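Local coordinates for Phenylalanine/tyrosine ammonia-lyase (Rhodosporidium toruloides, PDB 1Y2M), which catalyses the non-oxidative deamination of L-phenylalanine and L-tyrosine to trans-cinnamate and p-coumarate, as a homotetramer built from two dimers, at residues 50-55 with 706-711; 145-150 with 241-246; 191-196 with 253-258; 283-288 with 515-520. All coordinates share one frame; numbering follows the deposited sequence.

The four contacts sample two regions of a largely helical subunit. Interactions 1 and 4 lie near its centre, their own centres 15 Å apart, and touch through Met288 of helix 273-303, which packs on Leu52 and Asn708. Interactions 2 and 3 lie farther out, with centres 20 Å apart, at either end of helix 246-252, which strand 240-245 leads into. Along the chain, interaction 1 joins residues near the two termini and encloses the other three; 2 and 3 interleave, and both close before 4 opens. The second subunit reaches interactions 2 and 4, so a neighbouring subunit packs against both regions, while the catalytic and cinnamate-binding residues lie away from all four.

Interaction 1: residues 50-55 with 706-711; sequences KMLAAP and RINNVL
The last helix of the chain, 708-714, meets the C-terminal end of helix 44-52 here, with Leu52 lying against Asn708 and Asn709. It is a packing of two helices from opposite ends of the polypeptide, with Leu52 and Asn709 coming nearest at their CA atoms, 7.6 Å apart. Leu52 alone carries its side of the contact. Its CG stands beside the backbone N (chi1 -67°) and the chain runs on extended, which sends both methyls across to the first turn of the other helix. Both of them touch Asn708. Leu52 CD2 comes against the methylene, 3.9 Å from Asn708 CB, and the two side chains cross nearly at right angles. Leu52 CD1 is almost as near to that methylene and also lies 3.9 Å from the backbone O of Asn708. The contact is therefore of methyl with methylene and carbonyl groups, without a polar bond between the segments. Helix 273-303 adjoins both, its selenomethionine Met288 packing on Leu52 and Asn708, while Met51, also selenomethionine, turns to Leu69, Val73 and His284. Just before the C-terminal helix, Arg706 forms a salt bridge with Glu672. Asn709 starts off to one side, yet its amide swings back alongside Leu52, the two side chains running in opposite directions, until OD1 sits 3.6 Å from Leu52 CD1.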
loop_
_atom_site.group_PDB
_atom_site.type_symbol
_atom_site.label_atom_id
_atom_site.label_comp_id
_atom_site.label_asym_id
_atom_site.label_seq_id
_atom_site.Cartn_x
_atom_site.Cartn_y
_atom_site.Cartn_z
ATOM N N LYS B 50 -28.761 20.173 2.529
ATOM C CA LYS B 50 -29.369 20.263 1.213
ATOM C C LYS B 50 -29.615 18.880 0.646
ATOM O O LYS B 50 -30.644 18.614 0.026
ATOM C CB LYS B 50 -28.479 21.060 0.282
ATOM C CG LYS B 50 -28.359 22.527 0.693
ATOM C CD LYS B 50 -29.700 23.310 0.572
ATOM C CE LYS B 50 -29.892 24.302 1.737
ATOM N NZ LYS B 50 -28.767 25.293 1.839
HETATM N N MSE B 51 -28.681 17.978 0.872
HETATM C CA MSE B 51 -28.884 16.588 0.392
HETATM C C MSE B 51 -30.096 15.933 0.996
HETATM O O MSE B 51 -30.889 15.286 0.314
HETATM C CB MSE B 51 -27.653 15.716 0.699
HETATM C CG MSE B 51 -26.455 16.059 -0.089
HETATM SE SE MSE B 51 -25.225 14.464 -0.093
HETATM C CE MSE B 51 -26.042 13.389 -1.619
ATOM N N LEU B 52 -30.248 16.102 2.297
ATOM C CA LEU B 52 -31.300 15.442 3.038
ATOM C C LEU B 52 -32.641 16.065 2.737
ATOM O O LEU B 52 -33.668 15.446 2.988
ATOM C CB LEU B 52 -30.995 15.455 4.551
ATOM C CG LEU B 52 -29.789 14.617 5.012
ATOM C CD1 LEU B 52 -29.586 14.784 6.500
ATOM C CD2 LEU B 52 -29.917 13.139 4.695
ATOM N N ALA B 53 -32.630 17.284 2.206
ATOM C CA ALA B 53 -33.856 17.980 1.793
ATOM C C ALA B 53 -34.342 17.565 0.391
ATOM O O ALA B 53 -35.403 17.999 -0.038
ATOM C CB ALA B 53 -33.628 19.491 1.833
ATOM N N ALA B 54 -33.580 16.759 -0.346
ATOM C CA ALA B 54 -34.025 16.310 -1.672
ATOM C C ALA B 54 -35.399 15.642 -1.550
ATOM O O ALA B 54 -35.570 14.766 -0.698
ATOM C CB ALA B 54 -33.047 15.340 -2.247
ATOM N N PRO B 55 -36.392 16.075 -2.360
ATOM C CA PRO B 55 -37.707 15.396 -2.420
ATOM C C PRO B 55 -37.571 13.907 -2.696
ATOM O O PRO B 55 -36.646 13.507 -3.403
ATOM C CB PRO B 55 -38.410 16.072 -3.610
ATOM C CG PRO B 55 -37.762 17.355 -3.758
ATOM C CD PRO B 55 -36.340 17.243 -3.252
ATOM N N ARG B 706 -31.192 6.347 8.930
ATOM C CA ARG B 706 -32.072 6.796 9.994
ATOM C C ARG B 706 -31.437 7.829 10.922
ATOM O O ARG B 706 -32.091 8.831 11.328
ATOM C CB ARG B 706 -32.592 5.624 10.823
ATOM C CG ARG B 706 -33.697 5.999 11.734
ATOM C CD ARG B 706 -34.223 4.819 12.502
ATOM N NE ARG B 706 -35.257 5.222 13.435
ATOM C CZ ARG B 706 -35.883 4.392 14.266
ATOM N NH1 ARG B 706 -35.560 3.115 14.322
ATOM N NH2 ARG B 706 -36.831 4.845 15.041
ATOM N N ILE B 707 -30.138 7.667 11.178
ATOM C CA ILE B 707 -29.396 8.562 12.079
ATOM C C ILE B 707 -29.174 9.953 11.444
ATOM O O ILE B 707 -28.867 10.944 12.113
ATOM C CB ILE B 707 -28.051 7.950 12.464
ATOM C CG1 ILE B 707 -27.553 8.589 13.744
ATOM C CG2 ILE B 707 -27.046 7.999 11.280
ATOM C CD1 ILE B 707 -26.452 7.831 14.332
ATOM N N ASN B 708 -29.315 10.028 10.119
ATOM C CA ASN B 708 -28.931 11.250 9.413
ATOM C C ASN B 708 -29.670 12.484 9.833
ATOM O O ASN B 708 -29.027 13.502 10.113
ATOM C CB ASN B 708 -29.043 11.114 7.905
ATOM C CG ASN B 708 -28.106 10.028 7.336
ATOM O OD1 ASN B 708 -27.188 9.550 8.024
ATOM N ND2 ASN B 708 -28.369 9.611 6.059
ATOM N N ASN B 709 -30.991 12.409 9.953
ATOM C CA ASN B 709 -31.753 13.593 10.419
ATOM C C ASN B 709 -31.482 13.953 11.876
ATOM O O ASN B 709 -31.653 15.082 12.266
ATOM C CB ASN B 709 -33.248 13.415 10.168
ATOM C CG ASN B 709 -33.630 13.625 8.678
ATOM O OD1 ASN B 709 -32.910 14.290 7.899
ATOM N ND2 ASN B 709 -34.783 13.073 8.288
ATOM N N VAL B 710 -31.053 12.979 12.652
ATOM C CA VAL B 710 -30.601 13.209 14.039
ATOM C C VAL B 710 -29.341 14.058 14.106
ATOM O O VAL B 710 -29.305 15.007 14.854
ATOM C CB VAL B 710 -30.399 11.880 14.777
ATOM C CG1 VAL B 710 -30.099 12.127 16.228
ATOM C CG2 VAL B 710 -31.615 11.022 14.630
ATOM N N LEU B 711 -28.346 13.726 13.289
ATOM C CA LEU B 711 -27.105 14.504 13.167
ATOM C C LEU B 711 -27.438 15.902 12.726
ATOM O O LEU B 711 -26.875 16.874 13.258
ATOM C CB LEU B 711 -26.169 13.812 12.173
ATOM C CG LEU B 711 -25.702 12.434 12.648
ATOM C CD1 LEU B 711 -24.963 11.714 11.515
ATOM C CD2 LEU B 711 -24.783 12.632 13.827
#

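Interaction 2: residues 145-150 with 241-246; sequences SSFDSF and EKILYA
A short 3-10 turn carrying Phe147 sits over the strand that carries Ile243, and the two backbones stay well apart, 9.3 Å between the CA atoms of these residues. The turn is an ST turn at its start: Ser146 OG accepts a nearly straight bond, 171° at the hydrogen, from the Asp148 N 2.8 Å away. Phe150 N also bonds to Phe147 O. Side chains fill the gap. Phe147 reaches in with the far end of its ring, CZ lying 3.7 Å from Ile243 CB. Ile243 CG1 stands beside the backbone N (chi1 -65°), which brings Ile243 CD1 within 4.0 Å of Phe147 CE1. Phe150 is looser, with CZ 4.4 Å from Ile243 CD1. The two phenylalanines also pack on each other, Phe147 CD1 standing 3.8 Å above the Phe150 ring, over its centre. Ile243 thus meets a small aromatic pair at the protein surface. A second subunit joins in, its Leu152 packing on Ile243 and bonding through its backbone N to Glu241 OE2. Strand 240-245 is an outer strand of a three-stranded antiparallel sheet, paired with 232-237 and running into helix 246-252, while the 3-10 turn belongs to the loop between helices 125-138 and 162-176.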
loop_
_atom_site.group_PDB
_atom_site.type_symbol
_atom_site.label_atom_id
_atom_site.label_comp_id
_atom_site.label_asym_id
_atom_site.label_seq_id
_atom_site.Cartn_x
_atom_site.Cartn_y
_atom_site.Cartn_z
ATOM N N SER B 145 -24.926 -18.442 -12.712
ATOM C CA SER B 145 -25.554 -19.047 -13.886
ATOM C C SER B 145 -27.023 -19.422 -13.598
ATOM O O SER B 145 -27.824 -19.534 -14.523
ATOM C CB SER B 145 -24.756 -20.276 -14.411
ATOM O OG SER B 145 -24.672 -21.272 -13.426
ATOM N N SER B 146 -27.346 -19.651 -12.324
ATOM C CA SER B 146 -28.626 -20.272 -11.915
ATOM C C SER B 146 -28.961 -19.908 -10.495
ATOM O O SER B 146 -28.071 -19.535 -9.690
ATOM C CB SER B 146 -28.517 -21.805 -11.957
ATOM O OG SER B 146 -29.633 -22.449 -11.343
ATOM N N PHE B 147 -30.248 -20.041 -10.178
ATOM C CA PHE B 147 -30.691 -19.876 -8.810
ATOM C C PHE B 147 -30.215 -21.027 -7.937
ATOM O O PHE B 147 -30.251 -20.908 -6.702
ATOM C CB PHE B 147 -32.209 -19.766 -8.731
ATOM C CG PHE B 147 -32.712 -18.415 -9.057
ATOM C CD1 PHE B 147 -32.303 -17.335 -8.307
ATOM C CD2 PHE B 147 -33.622 -18.223 -10.100
ATOM C CE1 PHE B 147 -32.763 -16.056 -8.580
ATOM C CE2 PHE B 147 -34.108 -16.939 -10.389
ATOM C CZ PHE B 147 -33.670 -15.853 -9.617
ATOM N N ASP B 148 -29.775 -22.127 -8.562
ATOM C CA ASP B 148 -29.340 -23.313 -7.799
ATOM C C ASP B 148 -28.187 -22.995 -6.871
ATOM O O ASP B 148 -27.954 -23.743 -5.921
ATOM C CB ASP B 148 -28.851 -24.430 -8.737
ATOM C CG ASP B 148 -29.963 -25.063 -9.535
ATOM O OD1 ASP B 148 -31.160 -24.747 -9.294
ATOM O OD2 ASP B 148 -29.618 -25.902 -10.407
ATOM N N SER B 149 -27.409 -21.939 -7.154
ATOM C CA SER B 149 -26.260 -21.590 -6.317
ATOM C C SER B 149 -26.610 -20.678 -5.153
ATOM O O SER B 149 -25.771 -20.471 -4.272
ATOM C CB SER B 149 -25.173 -20.892 -7.148
ATOM O OG SER B 149 -25.682 -19.704 -7.743
ATOM N N PHE B 150 -27.825 -20.113 -5.163
ATOM C CA PHE B 150 -28.222 -19.172 -4.105
ATOM C C PHE B 150 -28.512 -19.932 -2.835
ATOM O O PHE B 150 -28.995 -21.060 -2.864
ATOM C CB PHE B 150 -29.474 -18.405 -4.449
ATOM C CG PHE B 150 -29.282 -17.288 -5.453
ATOM C CD1 PHE B 150 -28.485 -17.425 -6.592
ATOM C CD2 PHE B 150 -29.977 -16.111 -5.287
ATOM C CE1 PHE B 150 -28.414 -16.393 -7.543
ATOM C CE2 PHE B 150 -29.901 -15.089 -6.210
ATOM C CZ PHE B 150 -29.140 -15.216 -7.343
ATOM N N GLU B 241 -39.367 -10.424 -4.709
ATOM C CA GLU B 241 -38.277 -10.104 -5.596
ATOM C C GLU B 241 -38.128 -11.246 -6.589
ATOM O O GLU B 241 -38.021 -12.414 -6.196
ATOM C CB GLU B 241 -36.957 -9.964 -4.841
ATOM C CG GLU B 241 -36.845 -8.737 -3.938
ATOM C CD GLU B 241 -35.523 -8.680 -3.262
ATOM O OE1 GLU B 241 -34.510 -8.218 -3.881
ATOM O OE2 GLU B 241 -35.451 -9.215 -2.123
ATOM N N LYS B 242 -38.003 -10.908 -7.867
ATOM C CA LYS B 242 -37.793 -11.879 -8.921
ATOM C C LYS B 242 -36.673 -11.399 -9.835
ATOM O O LYS B 242 -36.480 -10.188 -9.987
ATOM C CB LYS B 242 -39.054 -12.036 -9.758
ATOM C CG LYS B 242 -40.238 -12.419 -8.942
ATOM C CD LYS B 242 -41.396 -12.800 -9.801
ATOM C CE LYS B 242 -42.554 -13.187 -8.926
ATOM N NZ LYS B 242 -43.734 -13.602 -9.760
ATOM N N ILE B 243 -35.955 -12.347 -10.419
ATOM C CA ILE B 243 -35.027 -12.070 -11.511
ATOM C C ILE B 243 -35.562 -12.731 -12.750
ATOM O O ILE B 243 -35.732 -13.933 -12.796
ATOM C CB ILE B 243 -33.579 -12.535 -11.219
ATOM C CG1 ILE B 243 -32.995 -11.730 -10.040
ATOM C CG2 ILE B 243 -32.653 -12.278 -12.443
ATOM C CD1 ILE B 243 -31.704 -12.311 -9.446
ATOM N N LEU B 244 -35.868 -11.923 -13.759
ATOM C CA LEU B 244 -36.480 -12.350 -14.982
ATOM C C LEU B 244 -35.659 -11.908 -16.204
ATOM O O LEU B 244 -34.819 -11.004 -16.133
ATOM C CB LEU B 244 -37.857 -11.681 -15.089
ATOM C CG LEU B 244 -38.849 -11.819 -13.955
ATOM C CD1 LEU B 244 -40.066 -10.976 -14.211
ATOM C CD2 LEU B 244 -39.235 -13.282 -13.774
ATOM N N TYR B 245 -35.887 -12.548 -17.327
ATOM C CA TYR B 245 -35.344 -12.017 -18.556
ATOM C C TYR B 245 -35.929 -10.638 -18.796
ATOM O O TYR B 245 -37.094 -10.354 -18.441
ATOM C CB TYR B 245 -35.591 -12.946 -19.730
ATOM C CG TYR B 245 -34.696 -14.137 -19.645
ATOM C CD1 TYR B 245 -33.360 -14.062 -20.061
ATOM C CD2 TYR B 245 -35.168 -15.343 -19.116
ATOM C CE1 TYR B 245 -32.498 -15.190 -19.917
ATOM C CE2 TYR B 245 -34.339 -16.451 -18.985
ATOM C CZ TYR B 245 -33.024 -16.382 -19.401
ATOM O OH TYR B 245 -32.200 -17.504 -19.288
ATOM N N ALA B 246 -35.120 -9.767 -19.401
ATOM C CA ALA B 246 -35.536 -8.373 -19.613
ATOM C C ALA B 246 -36.859 -8.294 -20.355
ATOM O O ALA B 246 -37.721 -7.511 -19.965
ATOM C CB ALA B 246 -34.505 -7.590 -20.344
#

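Interaction 3: residues 191-196 with 253-258; sequences LTNFLN and FNLEPV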
loop_
_atom_site.group_PDB
_atom_site.type_symbol
_atom_site.label_atom_id
_atom_site.label_comp_id
_atom_site.label_asym_id
_atom_site.label_seq_id
_atom_site.Cartn_x
_atom_site.Cartn_y
_atom_site.Cartn_z
ATOM N N LEU B 191 -35.056 4.052 -20.155
ATOM C CA LEU B 191 -34.362 4.086 -18.863
ATOM C C LEU B 191 -35.219 4.649 -17.739
ATOM O O LEU B 191 -35.277 4.094 -16.615
ATOM C CB LEU B 191 -33.039 4.873 -18.981
ATOM C CG LEU B 191 -32.012 4.200 -19.892
ATOM C CD1 LEU B 191 -30.905 5.205 -20.254
ATOM C CD2 LEU B 191 -31.457 2.950 -19.213
ATOM N N THR B 192 -35.881 5.773 -18.017
ATOM C CA THR B 192 -36.720 6.340 -16.956
ATOM C C THR B 192 -37.925 5.422 -16.643
ATOM O O THR B 192 -38.325 5.305 -15.488
ATOM C CB THR B 192 -37.124 7.832 -17.235
ATOM O OG1 THR B 192 -37.939 7.891 -18.418
ATOM C CG2 THR B 192 -35.887 8.713 -17.405
ATOM N N ASN B 193 -38.415 4.711 -17.643
ATOM C CA ASN B 193 -39.477 3.712 -17.384
ATOM C C ASN B 193 -38.958 2.545 -16.549
ATOM O O ASN B 193 -39.653 2.105 -15.624
ATOM C CB ASN B 193 -40.100 3.220 -18.665
ATOM C CG ASN B 193 -41.079 4.186 -19.268
ATOM O OD1 ASN B 193 -41.689 5.007 -18.566
ATOM N ND2 ASN B 193 -41.254 4.093 -20.563
ATOM N N PHE B 194 -37.730 2.086 -16.784
ATOM C CA PHE B 194 -37.129 1.103 -15.882
ATOM C C PHE B 194 -37.065 1.634 -14.472
ATOM O O PHE B 194 -37.444 0.953 -13.505
ATOM C CB PHE B 194 -35.740 0.678 -16.333
ATOM C CG PHE B 194 -35.736 -0.470 -17.303
ATOM C CD1 PHE B 194 -36.748 -0.652 -18.219
ATOM C CD2 PHE B 194 -34.688 -1.351 -17.296
ATOM C CE1 PHE B 194 -36.687 -1.735 -19.099
ATOM C CE2 PHE B 194 -34.623 -2.398 -18.154
ATOM C CZ PHE B 194 -35.619 -2.599 -19.048
ATOM N N LEU B 195 -36.572 2.861 -14.309
ATOM C CA LEU B 195 -36.527 3.438 -12.974
ATOM C C LEU B 195 -37.913 3.478 -12.311
ATOM O O LEU B 195 -38.059 3.112 -11.162
ATOM C CB LEU B 195 -35.917 4.870 -12.994
ATOM C CG LEU B 195 -34.379 4.893 -13.228
ATOM C CD1 LEU B 195 -33.930 6.260 -13.716
ATOM C CD2 LEU B 195 -33.629 4.511 -11.976
ATOM N N ASN B 196 -38.893 3.967 -13.039
ATOM C CA ASN B 196 -40.184 4.301 -12.447
ATOM C C ASN B 196 -41.018 3.073 -12.197
ATOM O O ASN B 196 -41.936 3.125 -11.406
ATOM C CB ASN B 196 -40.914 5.329 -13.285
ATOM C CG ASN B 196 -40.159 6.646 -13.351
ATOM O OD1 ASN B 196 -39.400 6.967 -12.441
ATOM N ND2 ASN B 196 -40.373 7.411 -14.416
ATOM N N PHE B 253 -44.883 -4.864 -17.563
ATOM C CA PHE B 253 -45.149 -3.435 -17.440
ATOM C C PHE B 253 -45.582 -2.790 -18.740
ATOM O O PHE B 253 -45.710 -1.585 -18.788
ATOM C CB PHE B 253 -43.915 -2.763 -16.788
ATOM C CG PHE B 253 -43.673 -3.244 -15.386
ATOM C CD1 PHE B 253 -44.338 -2.662 -14.338
ATOM C CD2 PHE B 253 -42.904 -4.350 -15.143
ATOM C CE1 PHE B 253 -44.191 -3.121 -13.081
ATOM C CE2 PHE B 253 -42.739 -4.825 -13.868
ATOM C CZ PHE B 253 -43.384 -4.207 -12.826
ATOM N N ASN B 254 -45.891 -3.594 -19.769
ATOM C CA ASN B 254 -46.160 -3.141 -21.147
ATOM C C ASN B 254 -45.146 -2.131 -21.722
ATOM O O ASN B 254 -45.502 -1.205 -22.459
ATOM C CB ASN B 254 -47.619 -2.651 -21.375
ATOM C CG ASN B 254 -48.054 -2.742 -22.890
ATOM O OD1 ASN B 254 -47.566 -3.599 -23.652
ATOM N ND2 ASN B 254 -48.961 -1.848 -23.314
ATOM N N LEU B 255 -43.872 -2.369 -21.434
ATOM C CA LEU B 255 -42.797 -1.543 -21.951
ATOM C C LEU B 255 -42.255 -2.189 -23.218
ATOM O O LEU B 255 -42.141 -3.413 -23.293
ATOM C CB LEU B 255 -41.677 -1.443 -20.910
ATOM C CG LEU B 255 -42.060 -0.890 -19.544
ATOM C CD1 LEU B 255 -40.855 -0.894 -18.608
ATOM C CD2 LEU B 255 -42.628 0.519 -19.695
ATOM N N GLU B 256 -41.912 -1.368 -24.198
ATOM C CA GLU B 256 -41.373 -1.852 -25.451
ATOM C C GLU B 256 -39.852 -1.793 -25.471
ATOM O O GLU B 256 -39.287 -0.752 -25.212
ATOM C CB GLU B 256 -41.873 -0.990 -26.597
ATOM C CG GLU B 256 -41.297 -1.390 -27.933
ATOM C CD GLU B 256 -42.063 -0.829 -29.101
ATOM O OE1 GLU B 256 -43.254 -0.514 -28.917
ATOM O OE2 GLU B 256 -41.470 -0.713 -30.194
ATOM N N PRO B 257 -39.188 -2.917 -25.825
ATOM C CA PRO B 257 -37.728 -2.917 -26.062
ATOM C C PRO B 257 -37.365 -1.900 -27.116
ATOM O O PRO B 257 -38.103 -1.752 -28.098
ATOM C CB PRO B 257 -37.451 -4.316 -26.606
ATOM C CG PRO B 257 -38.563 -5.150 -26.054
ATOM C CD PRO B 257 -39.771 -4.256 -25.967
ATOM N N VAL B 258 -36.273 -1.191 -26.902
ATOM C CA VAL B 258 -35.737 -0.294 -27.921
ATOM C C VAL B 258 -34.806 -1.051 -28.841
ATOM O O VAL B 258 -34.210 -2.055 -28.434
ATOM C CB VAL B 258 -34.967 0.910 -27.316
ATOM C CG1 VAL B 258 -35.935 1.828 -26.582
ATOM C CG2 VAL B 258 -33.880 0.476 -26.430
#
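Leu255 lies against Asn193 and Phe194 of helix 185-197 just after a Schellman motif has ended helix 246-252. In that motif Asn254, with its positive phi, is the C-prime residue, and the backbone N of Leu255 itself bonds back to Met250 O. The chain leaves the turn extended, and the CB of Leu255 is directed at the neighbouring helix. From CB the side chain goes out to CG, set beside the backbone N (chi1 -58°), where it forks. One methyl, Leu255 CD2, settles on the stem of Asn193, 3.8 Å from its CB. The same Leu255 CD2 also lies over the flat of the amide, 3.9 Å from Asn193 ND2, so the asparagine contributes its CB and one amide face. Asn193 and Leu255 slant across one another. Around this pair Met250 and Ile199 each pack on both Leu255 and Phe194, a small apolar cluster joining helix 185-197 to the chain that follows helix 246-252. Behind it, Phe194 also leans on Ala224 and Ile225 of helix 215-225. The other methyl, CD1, heads for the phenylalanine: Phe194 starts out from the helix away from the loop, but the side chain turns back so that its ring comes nearer, and its CD1 ends 4.1 Å from Leu255 CD1.

Interaction 4: residues 283-288 with 515-520; sequences LHDAHM and ESNDVL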
loop_
_atom_site.group_PDB
_atom_site.type_symbol
_atom_site.label_atom_id
_atom_site.label_comp_id
_atom_site.label_asym_id
_atom_site.label_seq_id
_atom_site.Cartn_x
_atom_site.Cartn_y
_atom_site.Cartn_z
ATOM N N LEU B 283 -19.935 9.081 -1.211
ATOM C CA LEU B 283 -19.661 10.396 -0.652
ATOM C C LEU B 283 -20.763 10.860 0.284
ATOM O O LEU B 283 -20.496 11.378 1.373
ATOM C CB LEU B 283 -19.483 11.415 -1.762
ATOM C CG LEU B 283 -19.144 12.818 -1.225
ATOM C CD1 LEU B 283 -17.879 12.829 -0.385
ATOM C CD2 LEU B 283 -18.987 13.789 -2.384
ATOM N N HIS B 284 -22.018 10.654 -0.132
ATOM C CA HIS B 284 -23.152 10.904 0.760
ATOM C C HIS B 284 -22.955 10.230 2.121
ATOM O O HIS B 284 -23.072 10.883 3.181
ATOM C CB HIS B 284 -24.432 10.418 0.076
ATOM C CG HIS B 284 -25.648 10.379 0.941
ATOM N ND1 HIS B 284 -25.886 9.364 1.844
ATOM C CD2 HIS B 284 -26.751 11.176 0.962
ATOM C CE1 HIS B 284 -27.074 9.576 2.411
ATOM N NE2 HIS B 284 -27.615 10.659 1.897
ATOM N N ASP B 285 -22.571 8.965 2.098
ATOM C CA ASP B 285 -22.469 8.234 3.352
ATOM C C ASP B 285 -21.290 8.732 4.180
ATOM O O ASP B 285 -21.374 8.832 5.405
ATOM C CB ASP B 285 -22.395 6.734 3.050
ATOM C CG ASP B 285 -23.708 6.150 2.539
ATOM O OD1 ASP B 285 -24.775 6.785 2.620
ATOM O OD2 ASP B 285 -23.656 4.997 2.081
ATOM N N ALA B 286 -20.201 9.069 3.489
ATOM C CA ALA B 286 -18.991 9.580 4.141
ATOM C C ALA B 286 -19.287 10.879 4.825
ATOM O O ALA B 286 -18.781 11.147 5.905
ATOM C CB ALA B 286 -17.864 9.735 3.141
ATOM N N HIS B 287 -20.093 11.736 4.208
ATOM C CA HIS B 287 -20.410 13.026 4.870
ATOM C C HIS B 287 -21.072 12.785 6.220
ATOM O O HIS B 287 -20.813 13.469 7.222
ATOM C CB HIS B 287 -21.393 13.830 4.042
ATOM C CG HIS B 287 -20.805 14.544 2.848
ATOM N ND1 HIS B 287 -19.698 15.364 2.919
ATOM C CD2 HIS B 287 -21.272 14.646 1.576
ATOM C CE1 HIS B 287 -19.482 15.896 1.724
ATOM N NE2 HIS B 287 -20.434 15.482 0.892
HETATM N N MSE B 288 -21.983 11.805 6.237
HETATM C CA MSE B 288 -22.721 11.510 7.470
HETATM C C MSE B 288 -21.788 10.990 8.552
HETATM O O MSE B 288 -21.905 11.330 9.720
HETATM C CB MSE B 288 -23.841 10.491 7.251
HETATM C CG MSE B 288 -24.760 10.809 6.142
HETATM SE SE MSE B 288 -25.561 12.601 6.296
HETATM C CE MSE B 288 -26.260 12.607 4.405
ATOM N N GLU B 515 -16.741 -0.003 0.966
ATOM C CA GLU B 515 -16.415 -0.956 2.026
ATOM C C GLU B 515 -15.845 -0.192 3.228
ATOM O O GLU B 515 -16.181 -0.511 4.384
ATOM C CB GLU B 515 -15.431 -2.001 1.541
ATOM C CG GLU B 515 -15.233 -3.095 2.600
ATOM C CD GLU B 515 -14.429 -4.316 2.174
ATOM O OE1 GLU B 515 -14.037 -4.456 0.972
ATOM O OE2 GLU B 515 -14.182 -5.173 3.072
ATOM N N SER B 516 -15.004 0.823 2.990
ATOM C CA SER B 516 -14.508 1.618 4.109
ATOM C C SER B 516 -15.651 2.330 4.833
ATOM O O SER B 516 -15.662 2.400 6.066
ATOM C CB SER B 516 -13.481 2.645 3.674
ATOM O OG SER B 516 -12.308 1.969 3.250
ATOM N N ASN B 517 -16.672 2.795 4.103
ATOM C CA ASN B 517 -17.852 3.354 4.769
ATOM C C ASN B 517 -18.463 2.349 5.709
ATOM O O ASN B 517 -18.848 2.691 6.834
ATOM C CB ASN B 517 -18.960 3.881 3.838
ATOM C CG ASN B 517 -18.642 5.204 3.207
ATOM O OD1 ASN B 517 -17.963 6.032 3.801
ATOM N ND2 ASN B 517 -19.234 5.460 2.017
ATOM N N ASP B 518 -18.544 1.098 5.278
ATOM C CA ASP B 518 -19.188 0.044 6.032
ATOM C C ASP B 518 -18.393 -0.229 7.304
ATOM O O ASP B 518 -18.927 -0.289 8.432
ATOM C CB ASP B 518 -19.248 -1.218 5.178
ATOM C CG ASP B 518 -20.217 -2.272 5.734
ATOM O OD1 ASP B 518 -21.244 -1.921 6.413
ATOM O OD2 ASP B 518 -19.976 -3.465 5.430
ATOM N N VAL B 519 -17.077 -0.398 7.140
ATOM C CA VAL B 519 -16.213 -0.645 8.308
ATOM C C VAL B 519 -16.221 0.499 9.266
ATOM O O VAL B 519 -16.250 0.283 10.506
ATOM C CB VAL B 519 -14.820 -1.026 7.859
ATOM C CG1 VAL B 519 -13.880 -1.236 9.036
ATOM C CG2 VAL B 519 -14.926 -2.275 6.994
ATOM N N LEU B 520 -16.171 1.728 8.744
ATOM C CA LEU B 520 -16.220 2.899 9.638
ATOM C C LEU B 520 -17.561 2.910 10.362
ATOM O O LEU B 520 -17.612 3.320 11.523
ATOM C CB LEU B 520 -16.013 4.215 8.888
ATOM C CG LEU B 520 -15.910 5.477 9.764
ATOM C CD1 LEU B 520 -14.953 5.354 10.943
ATOM C CD2 LEU B 520 -15.479 6.713 8.971
HETATM O O HOH W 1 -21.413 3.875 0.638
#
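Helices 273-303 and 506-560 come close where Ala286 faces Asn517, with their CA atoms only 6.4 Å apart. A single amide, that of Asn517, meets Asp285 and Ala286. Asn517 CG sits beside its backbone N (chi1 -76°), which brings the amide, tilted, to the junction of Asp285 and Ala286. Asp285 CB sits over the amide face, 3.6 Å from Asn517 ND2. The OD1 end of Asn517 rests on alanine, 3.7 Å from Ala286 CA, and this oxygen is buried with no hydrogen-bonding partner in the model. Asn517 ND2, in contrast, is held twice: it donates to the backbone O of Ala282 and, at 3.0 Å, to a water. That water donates a hydrogen bond to Asp285 OD2, 2.9 Å away, so it bridges the two helices. Both helices belong to the long-helix core of the PAL/histidase fold, where helix 416-443 packs beside them, placing Thr425 on Ala286 and Leu429 on Asn517. Asp285 has further partners: its OD1 forms a salt bridge with Arg77. The same Asp285 OD1 accepts a hydrogen bond of 2.9 Å from His284 ND1, arriving on the anti side and 31° out of the carboxylate plane. Seen from the imidazole the bond is almost coplanar, and the selenomethionine Met288 lies over one face of that His284 ring, its CE 3.5 Å above the plane and offset toward the rim.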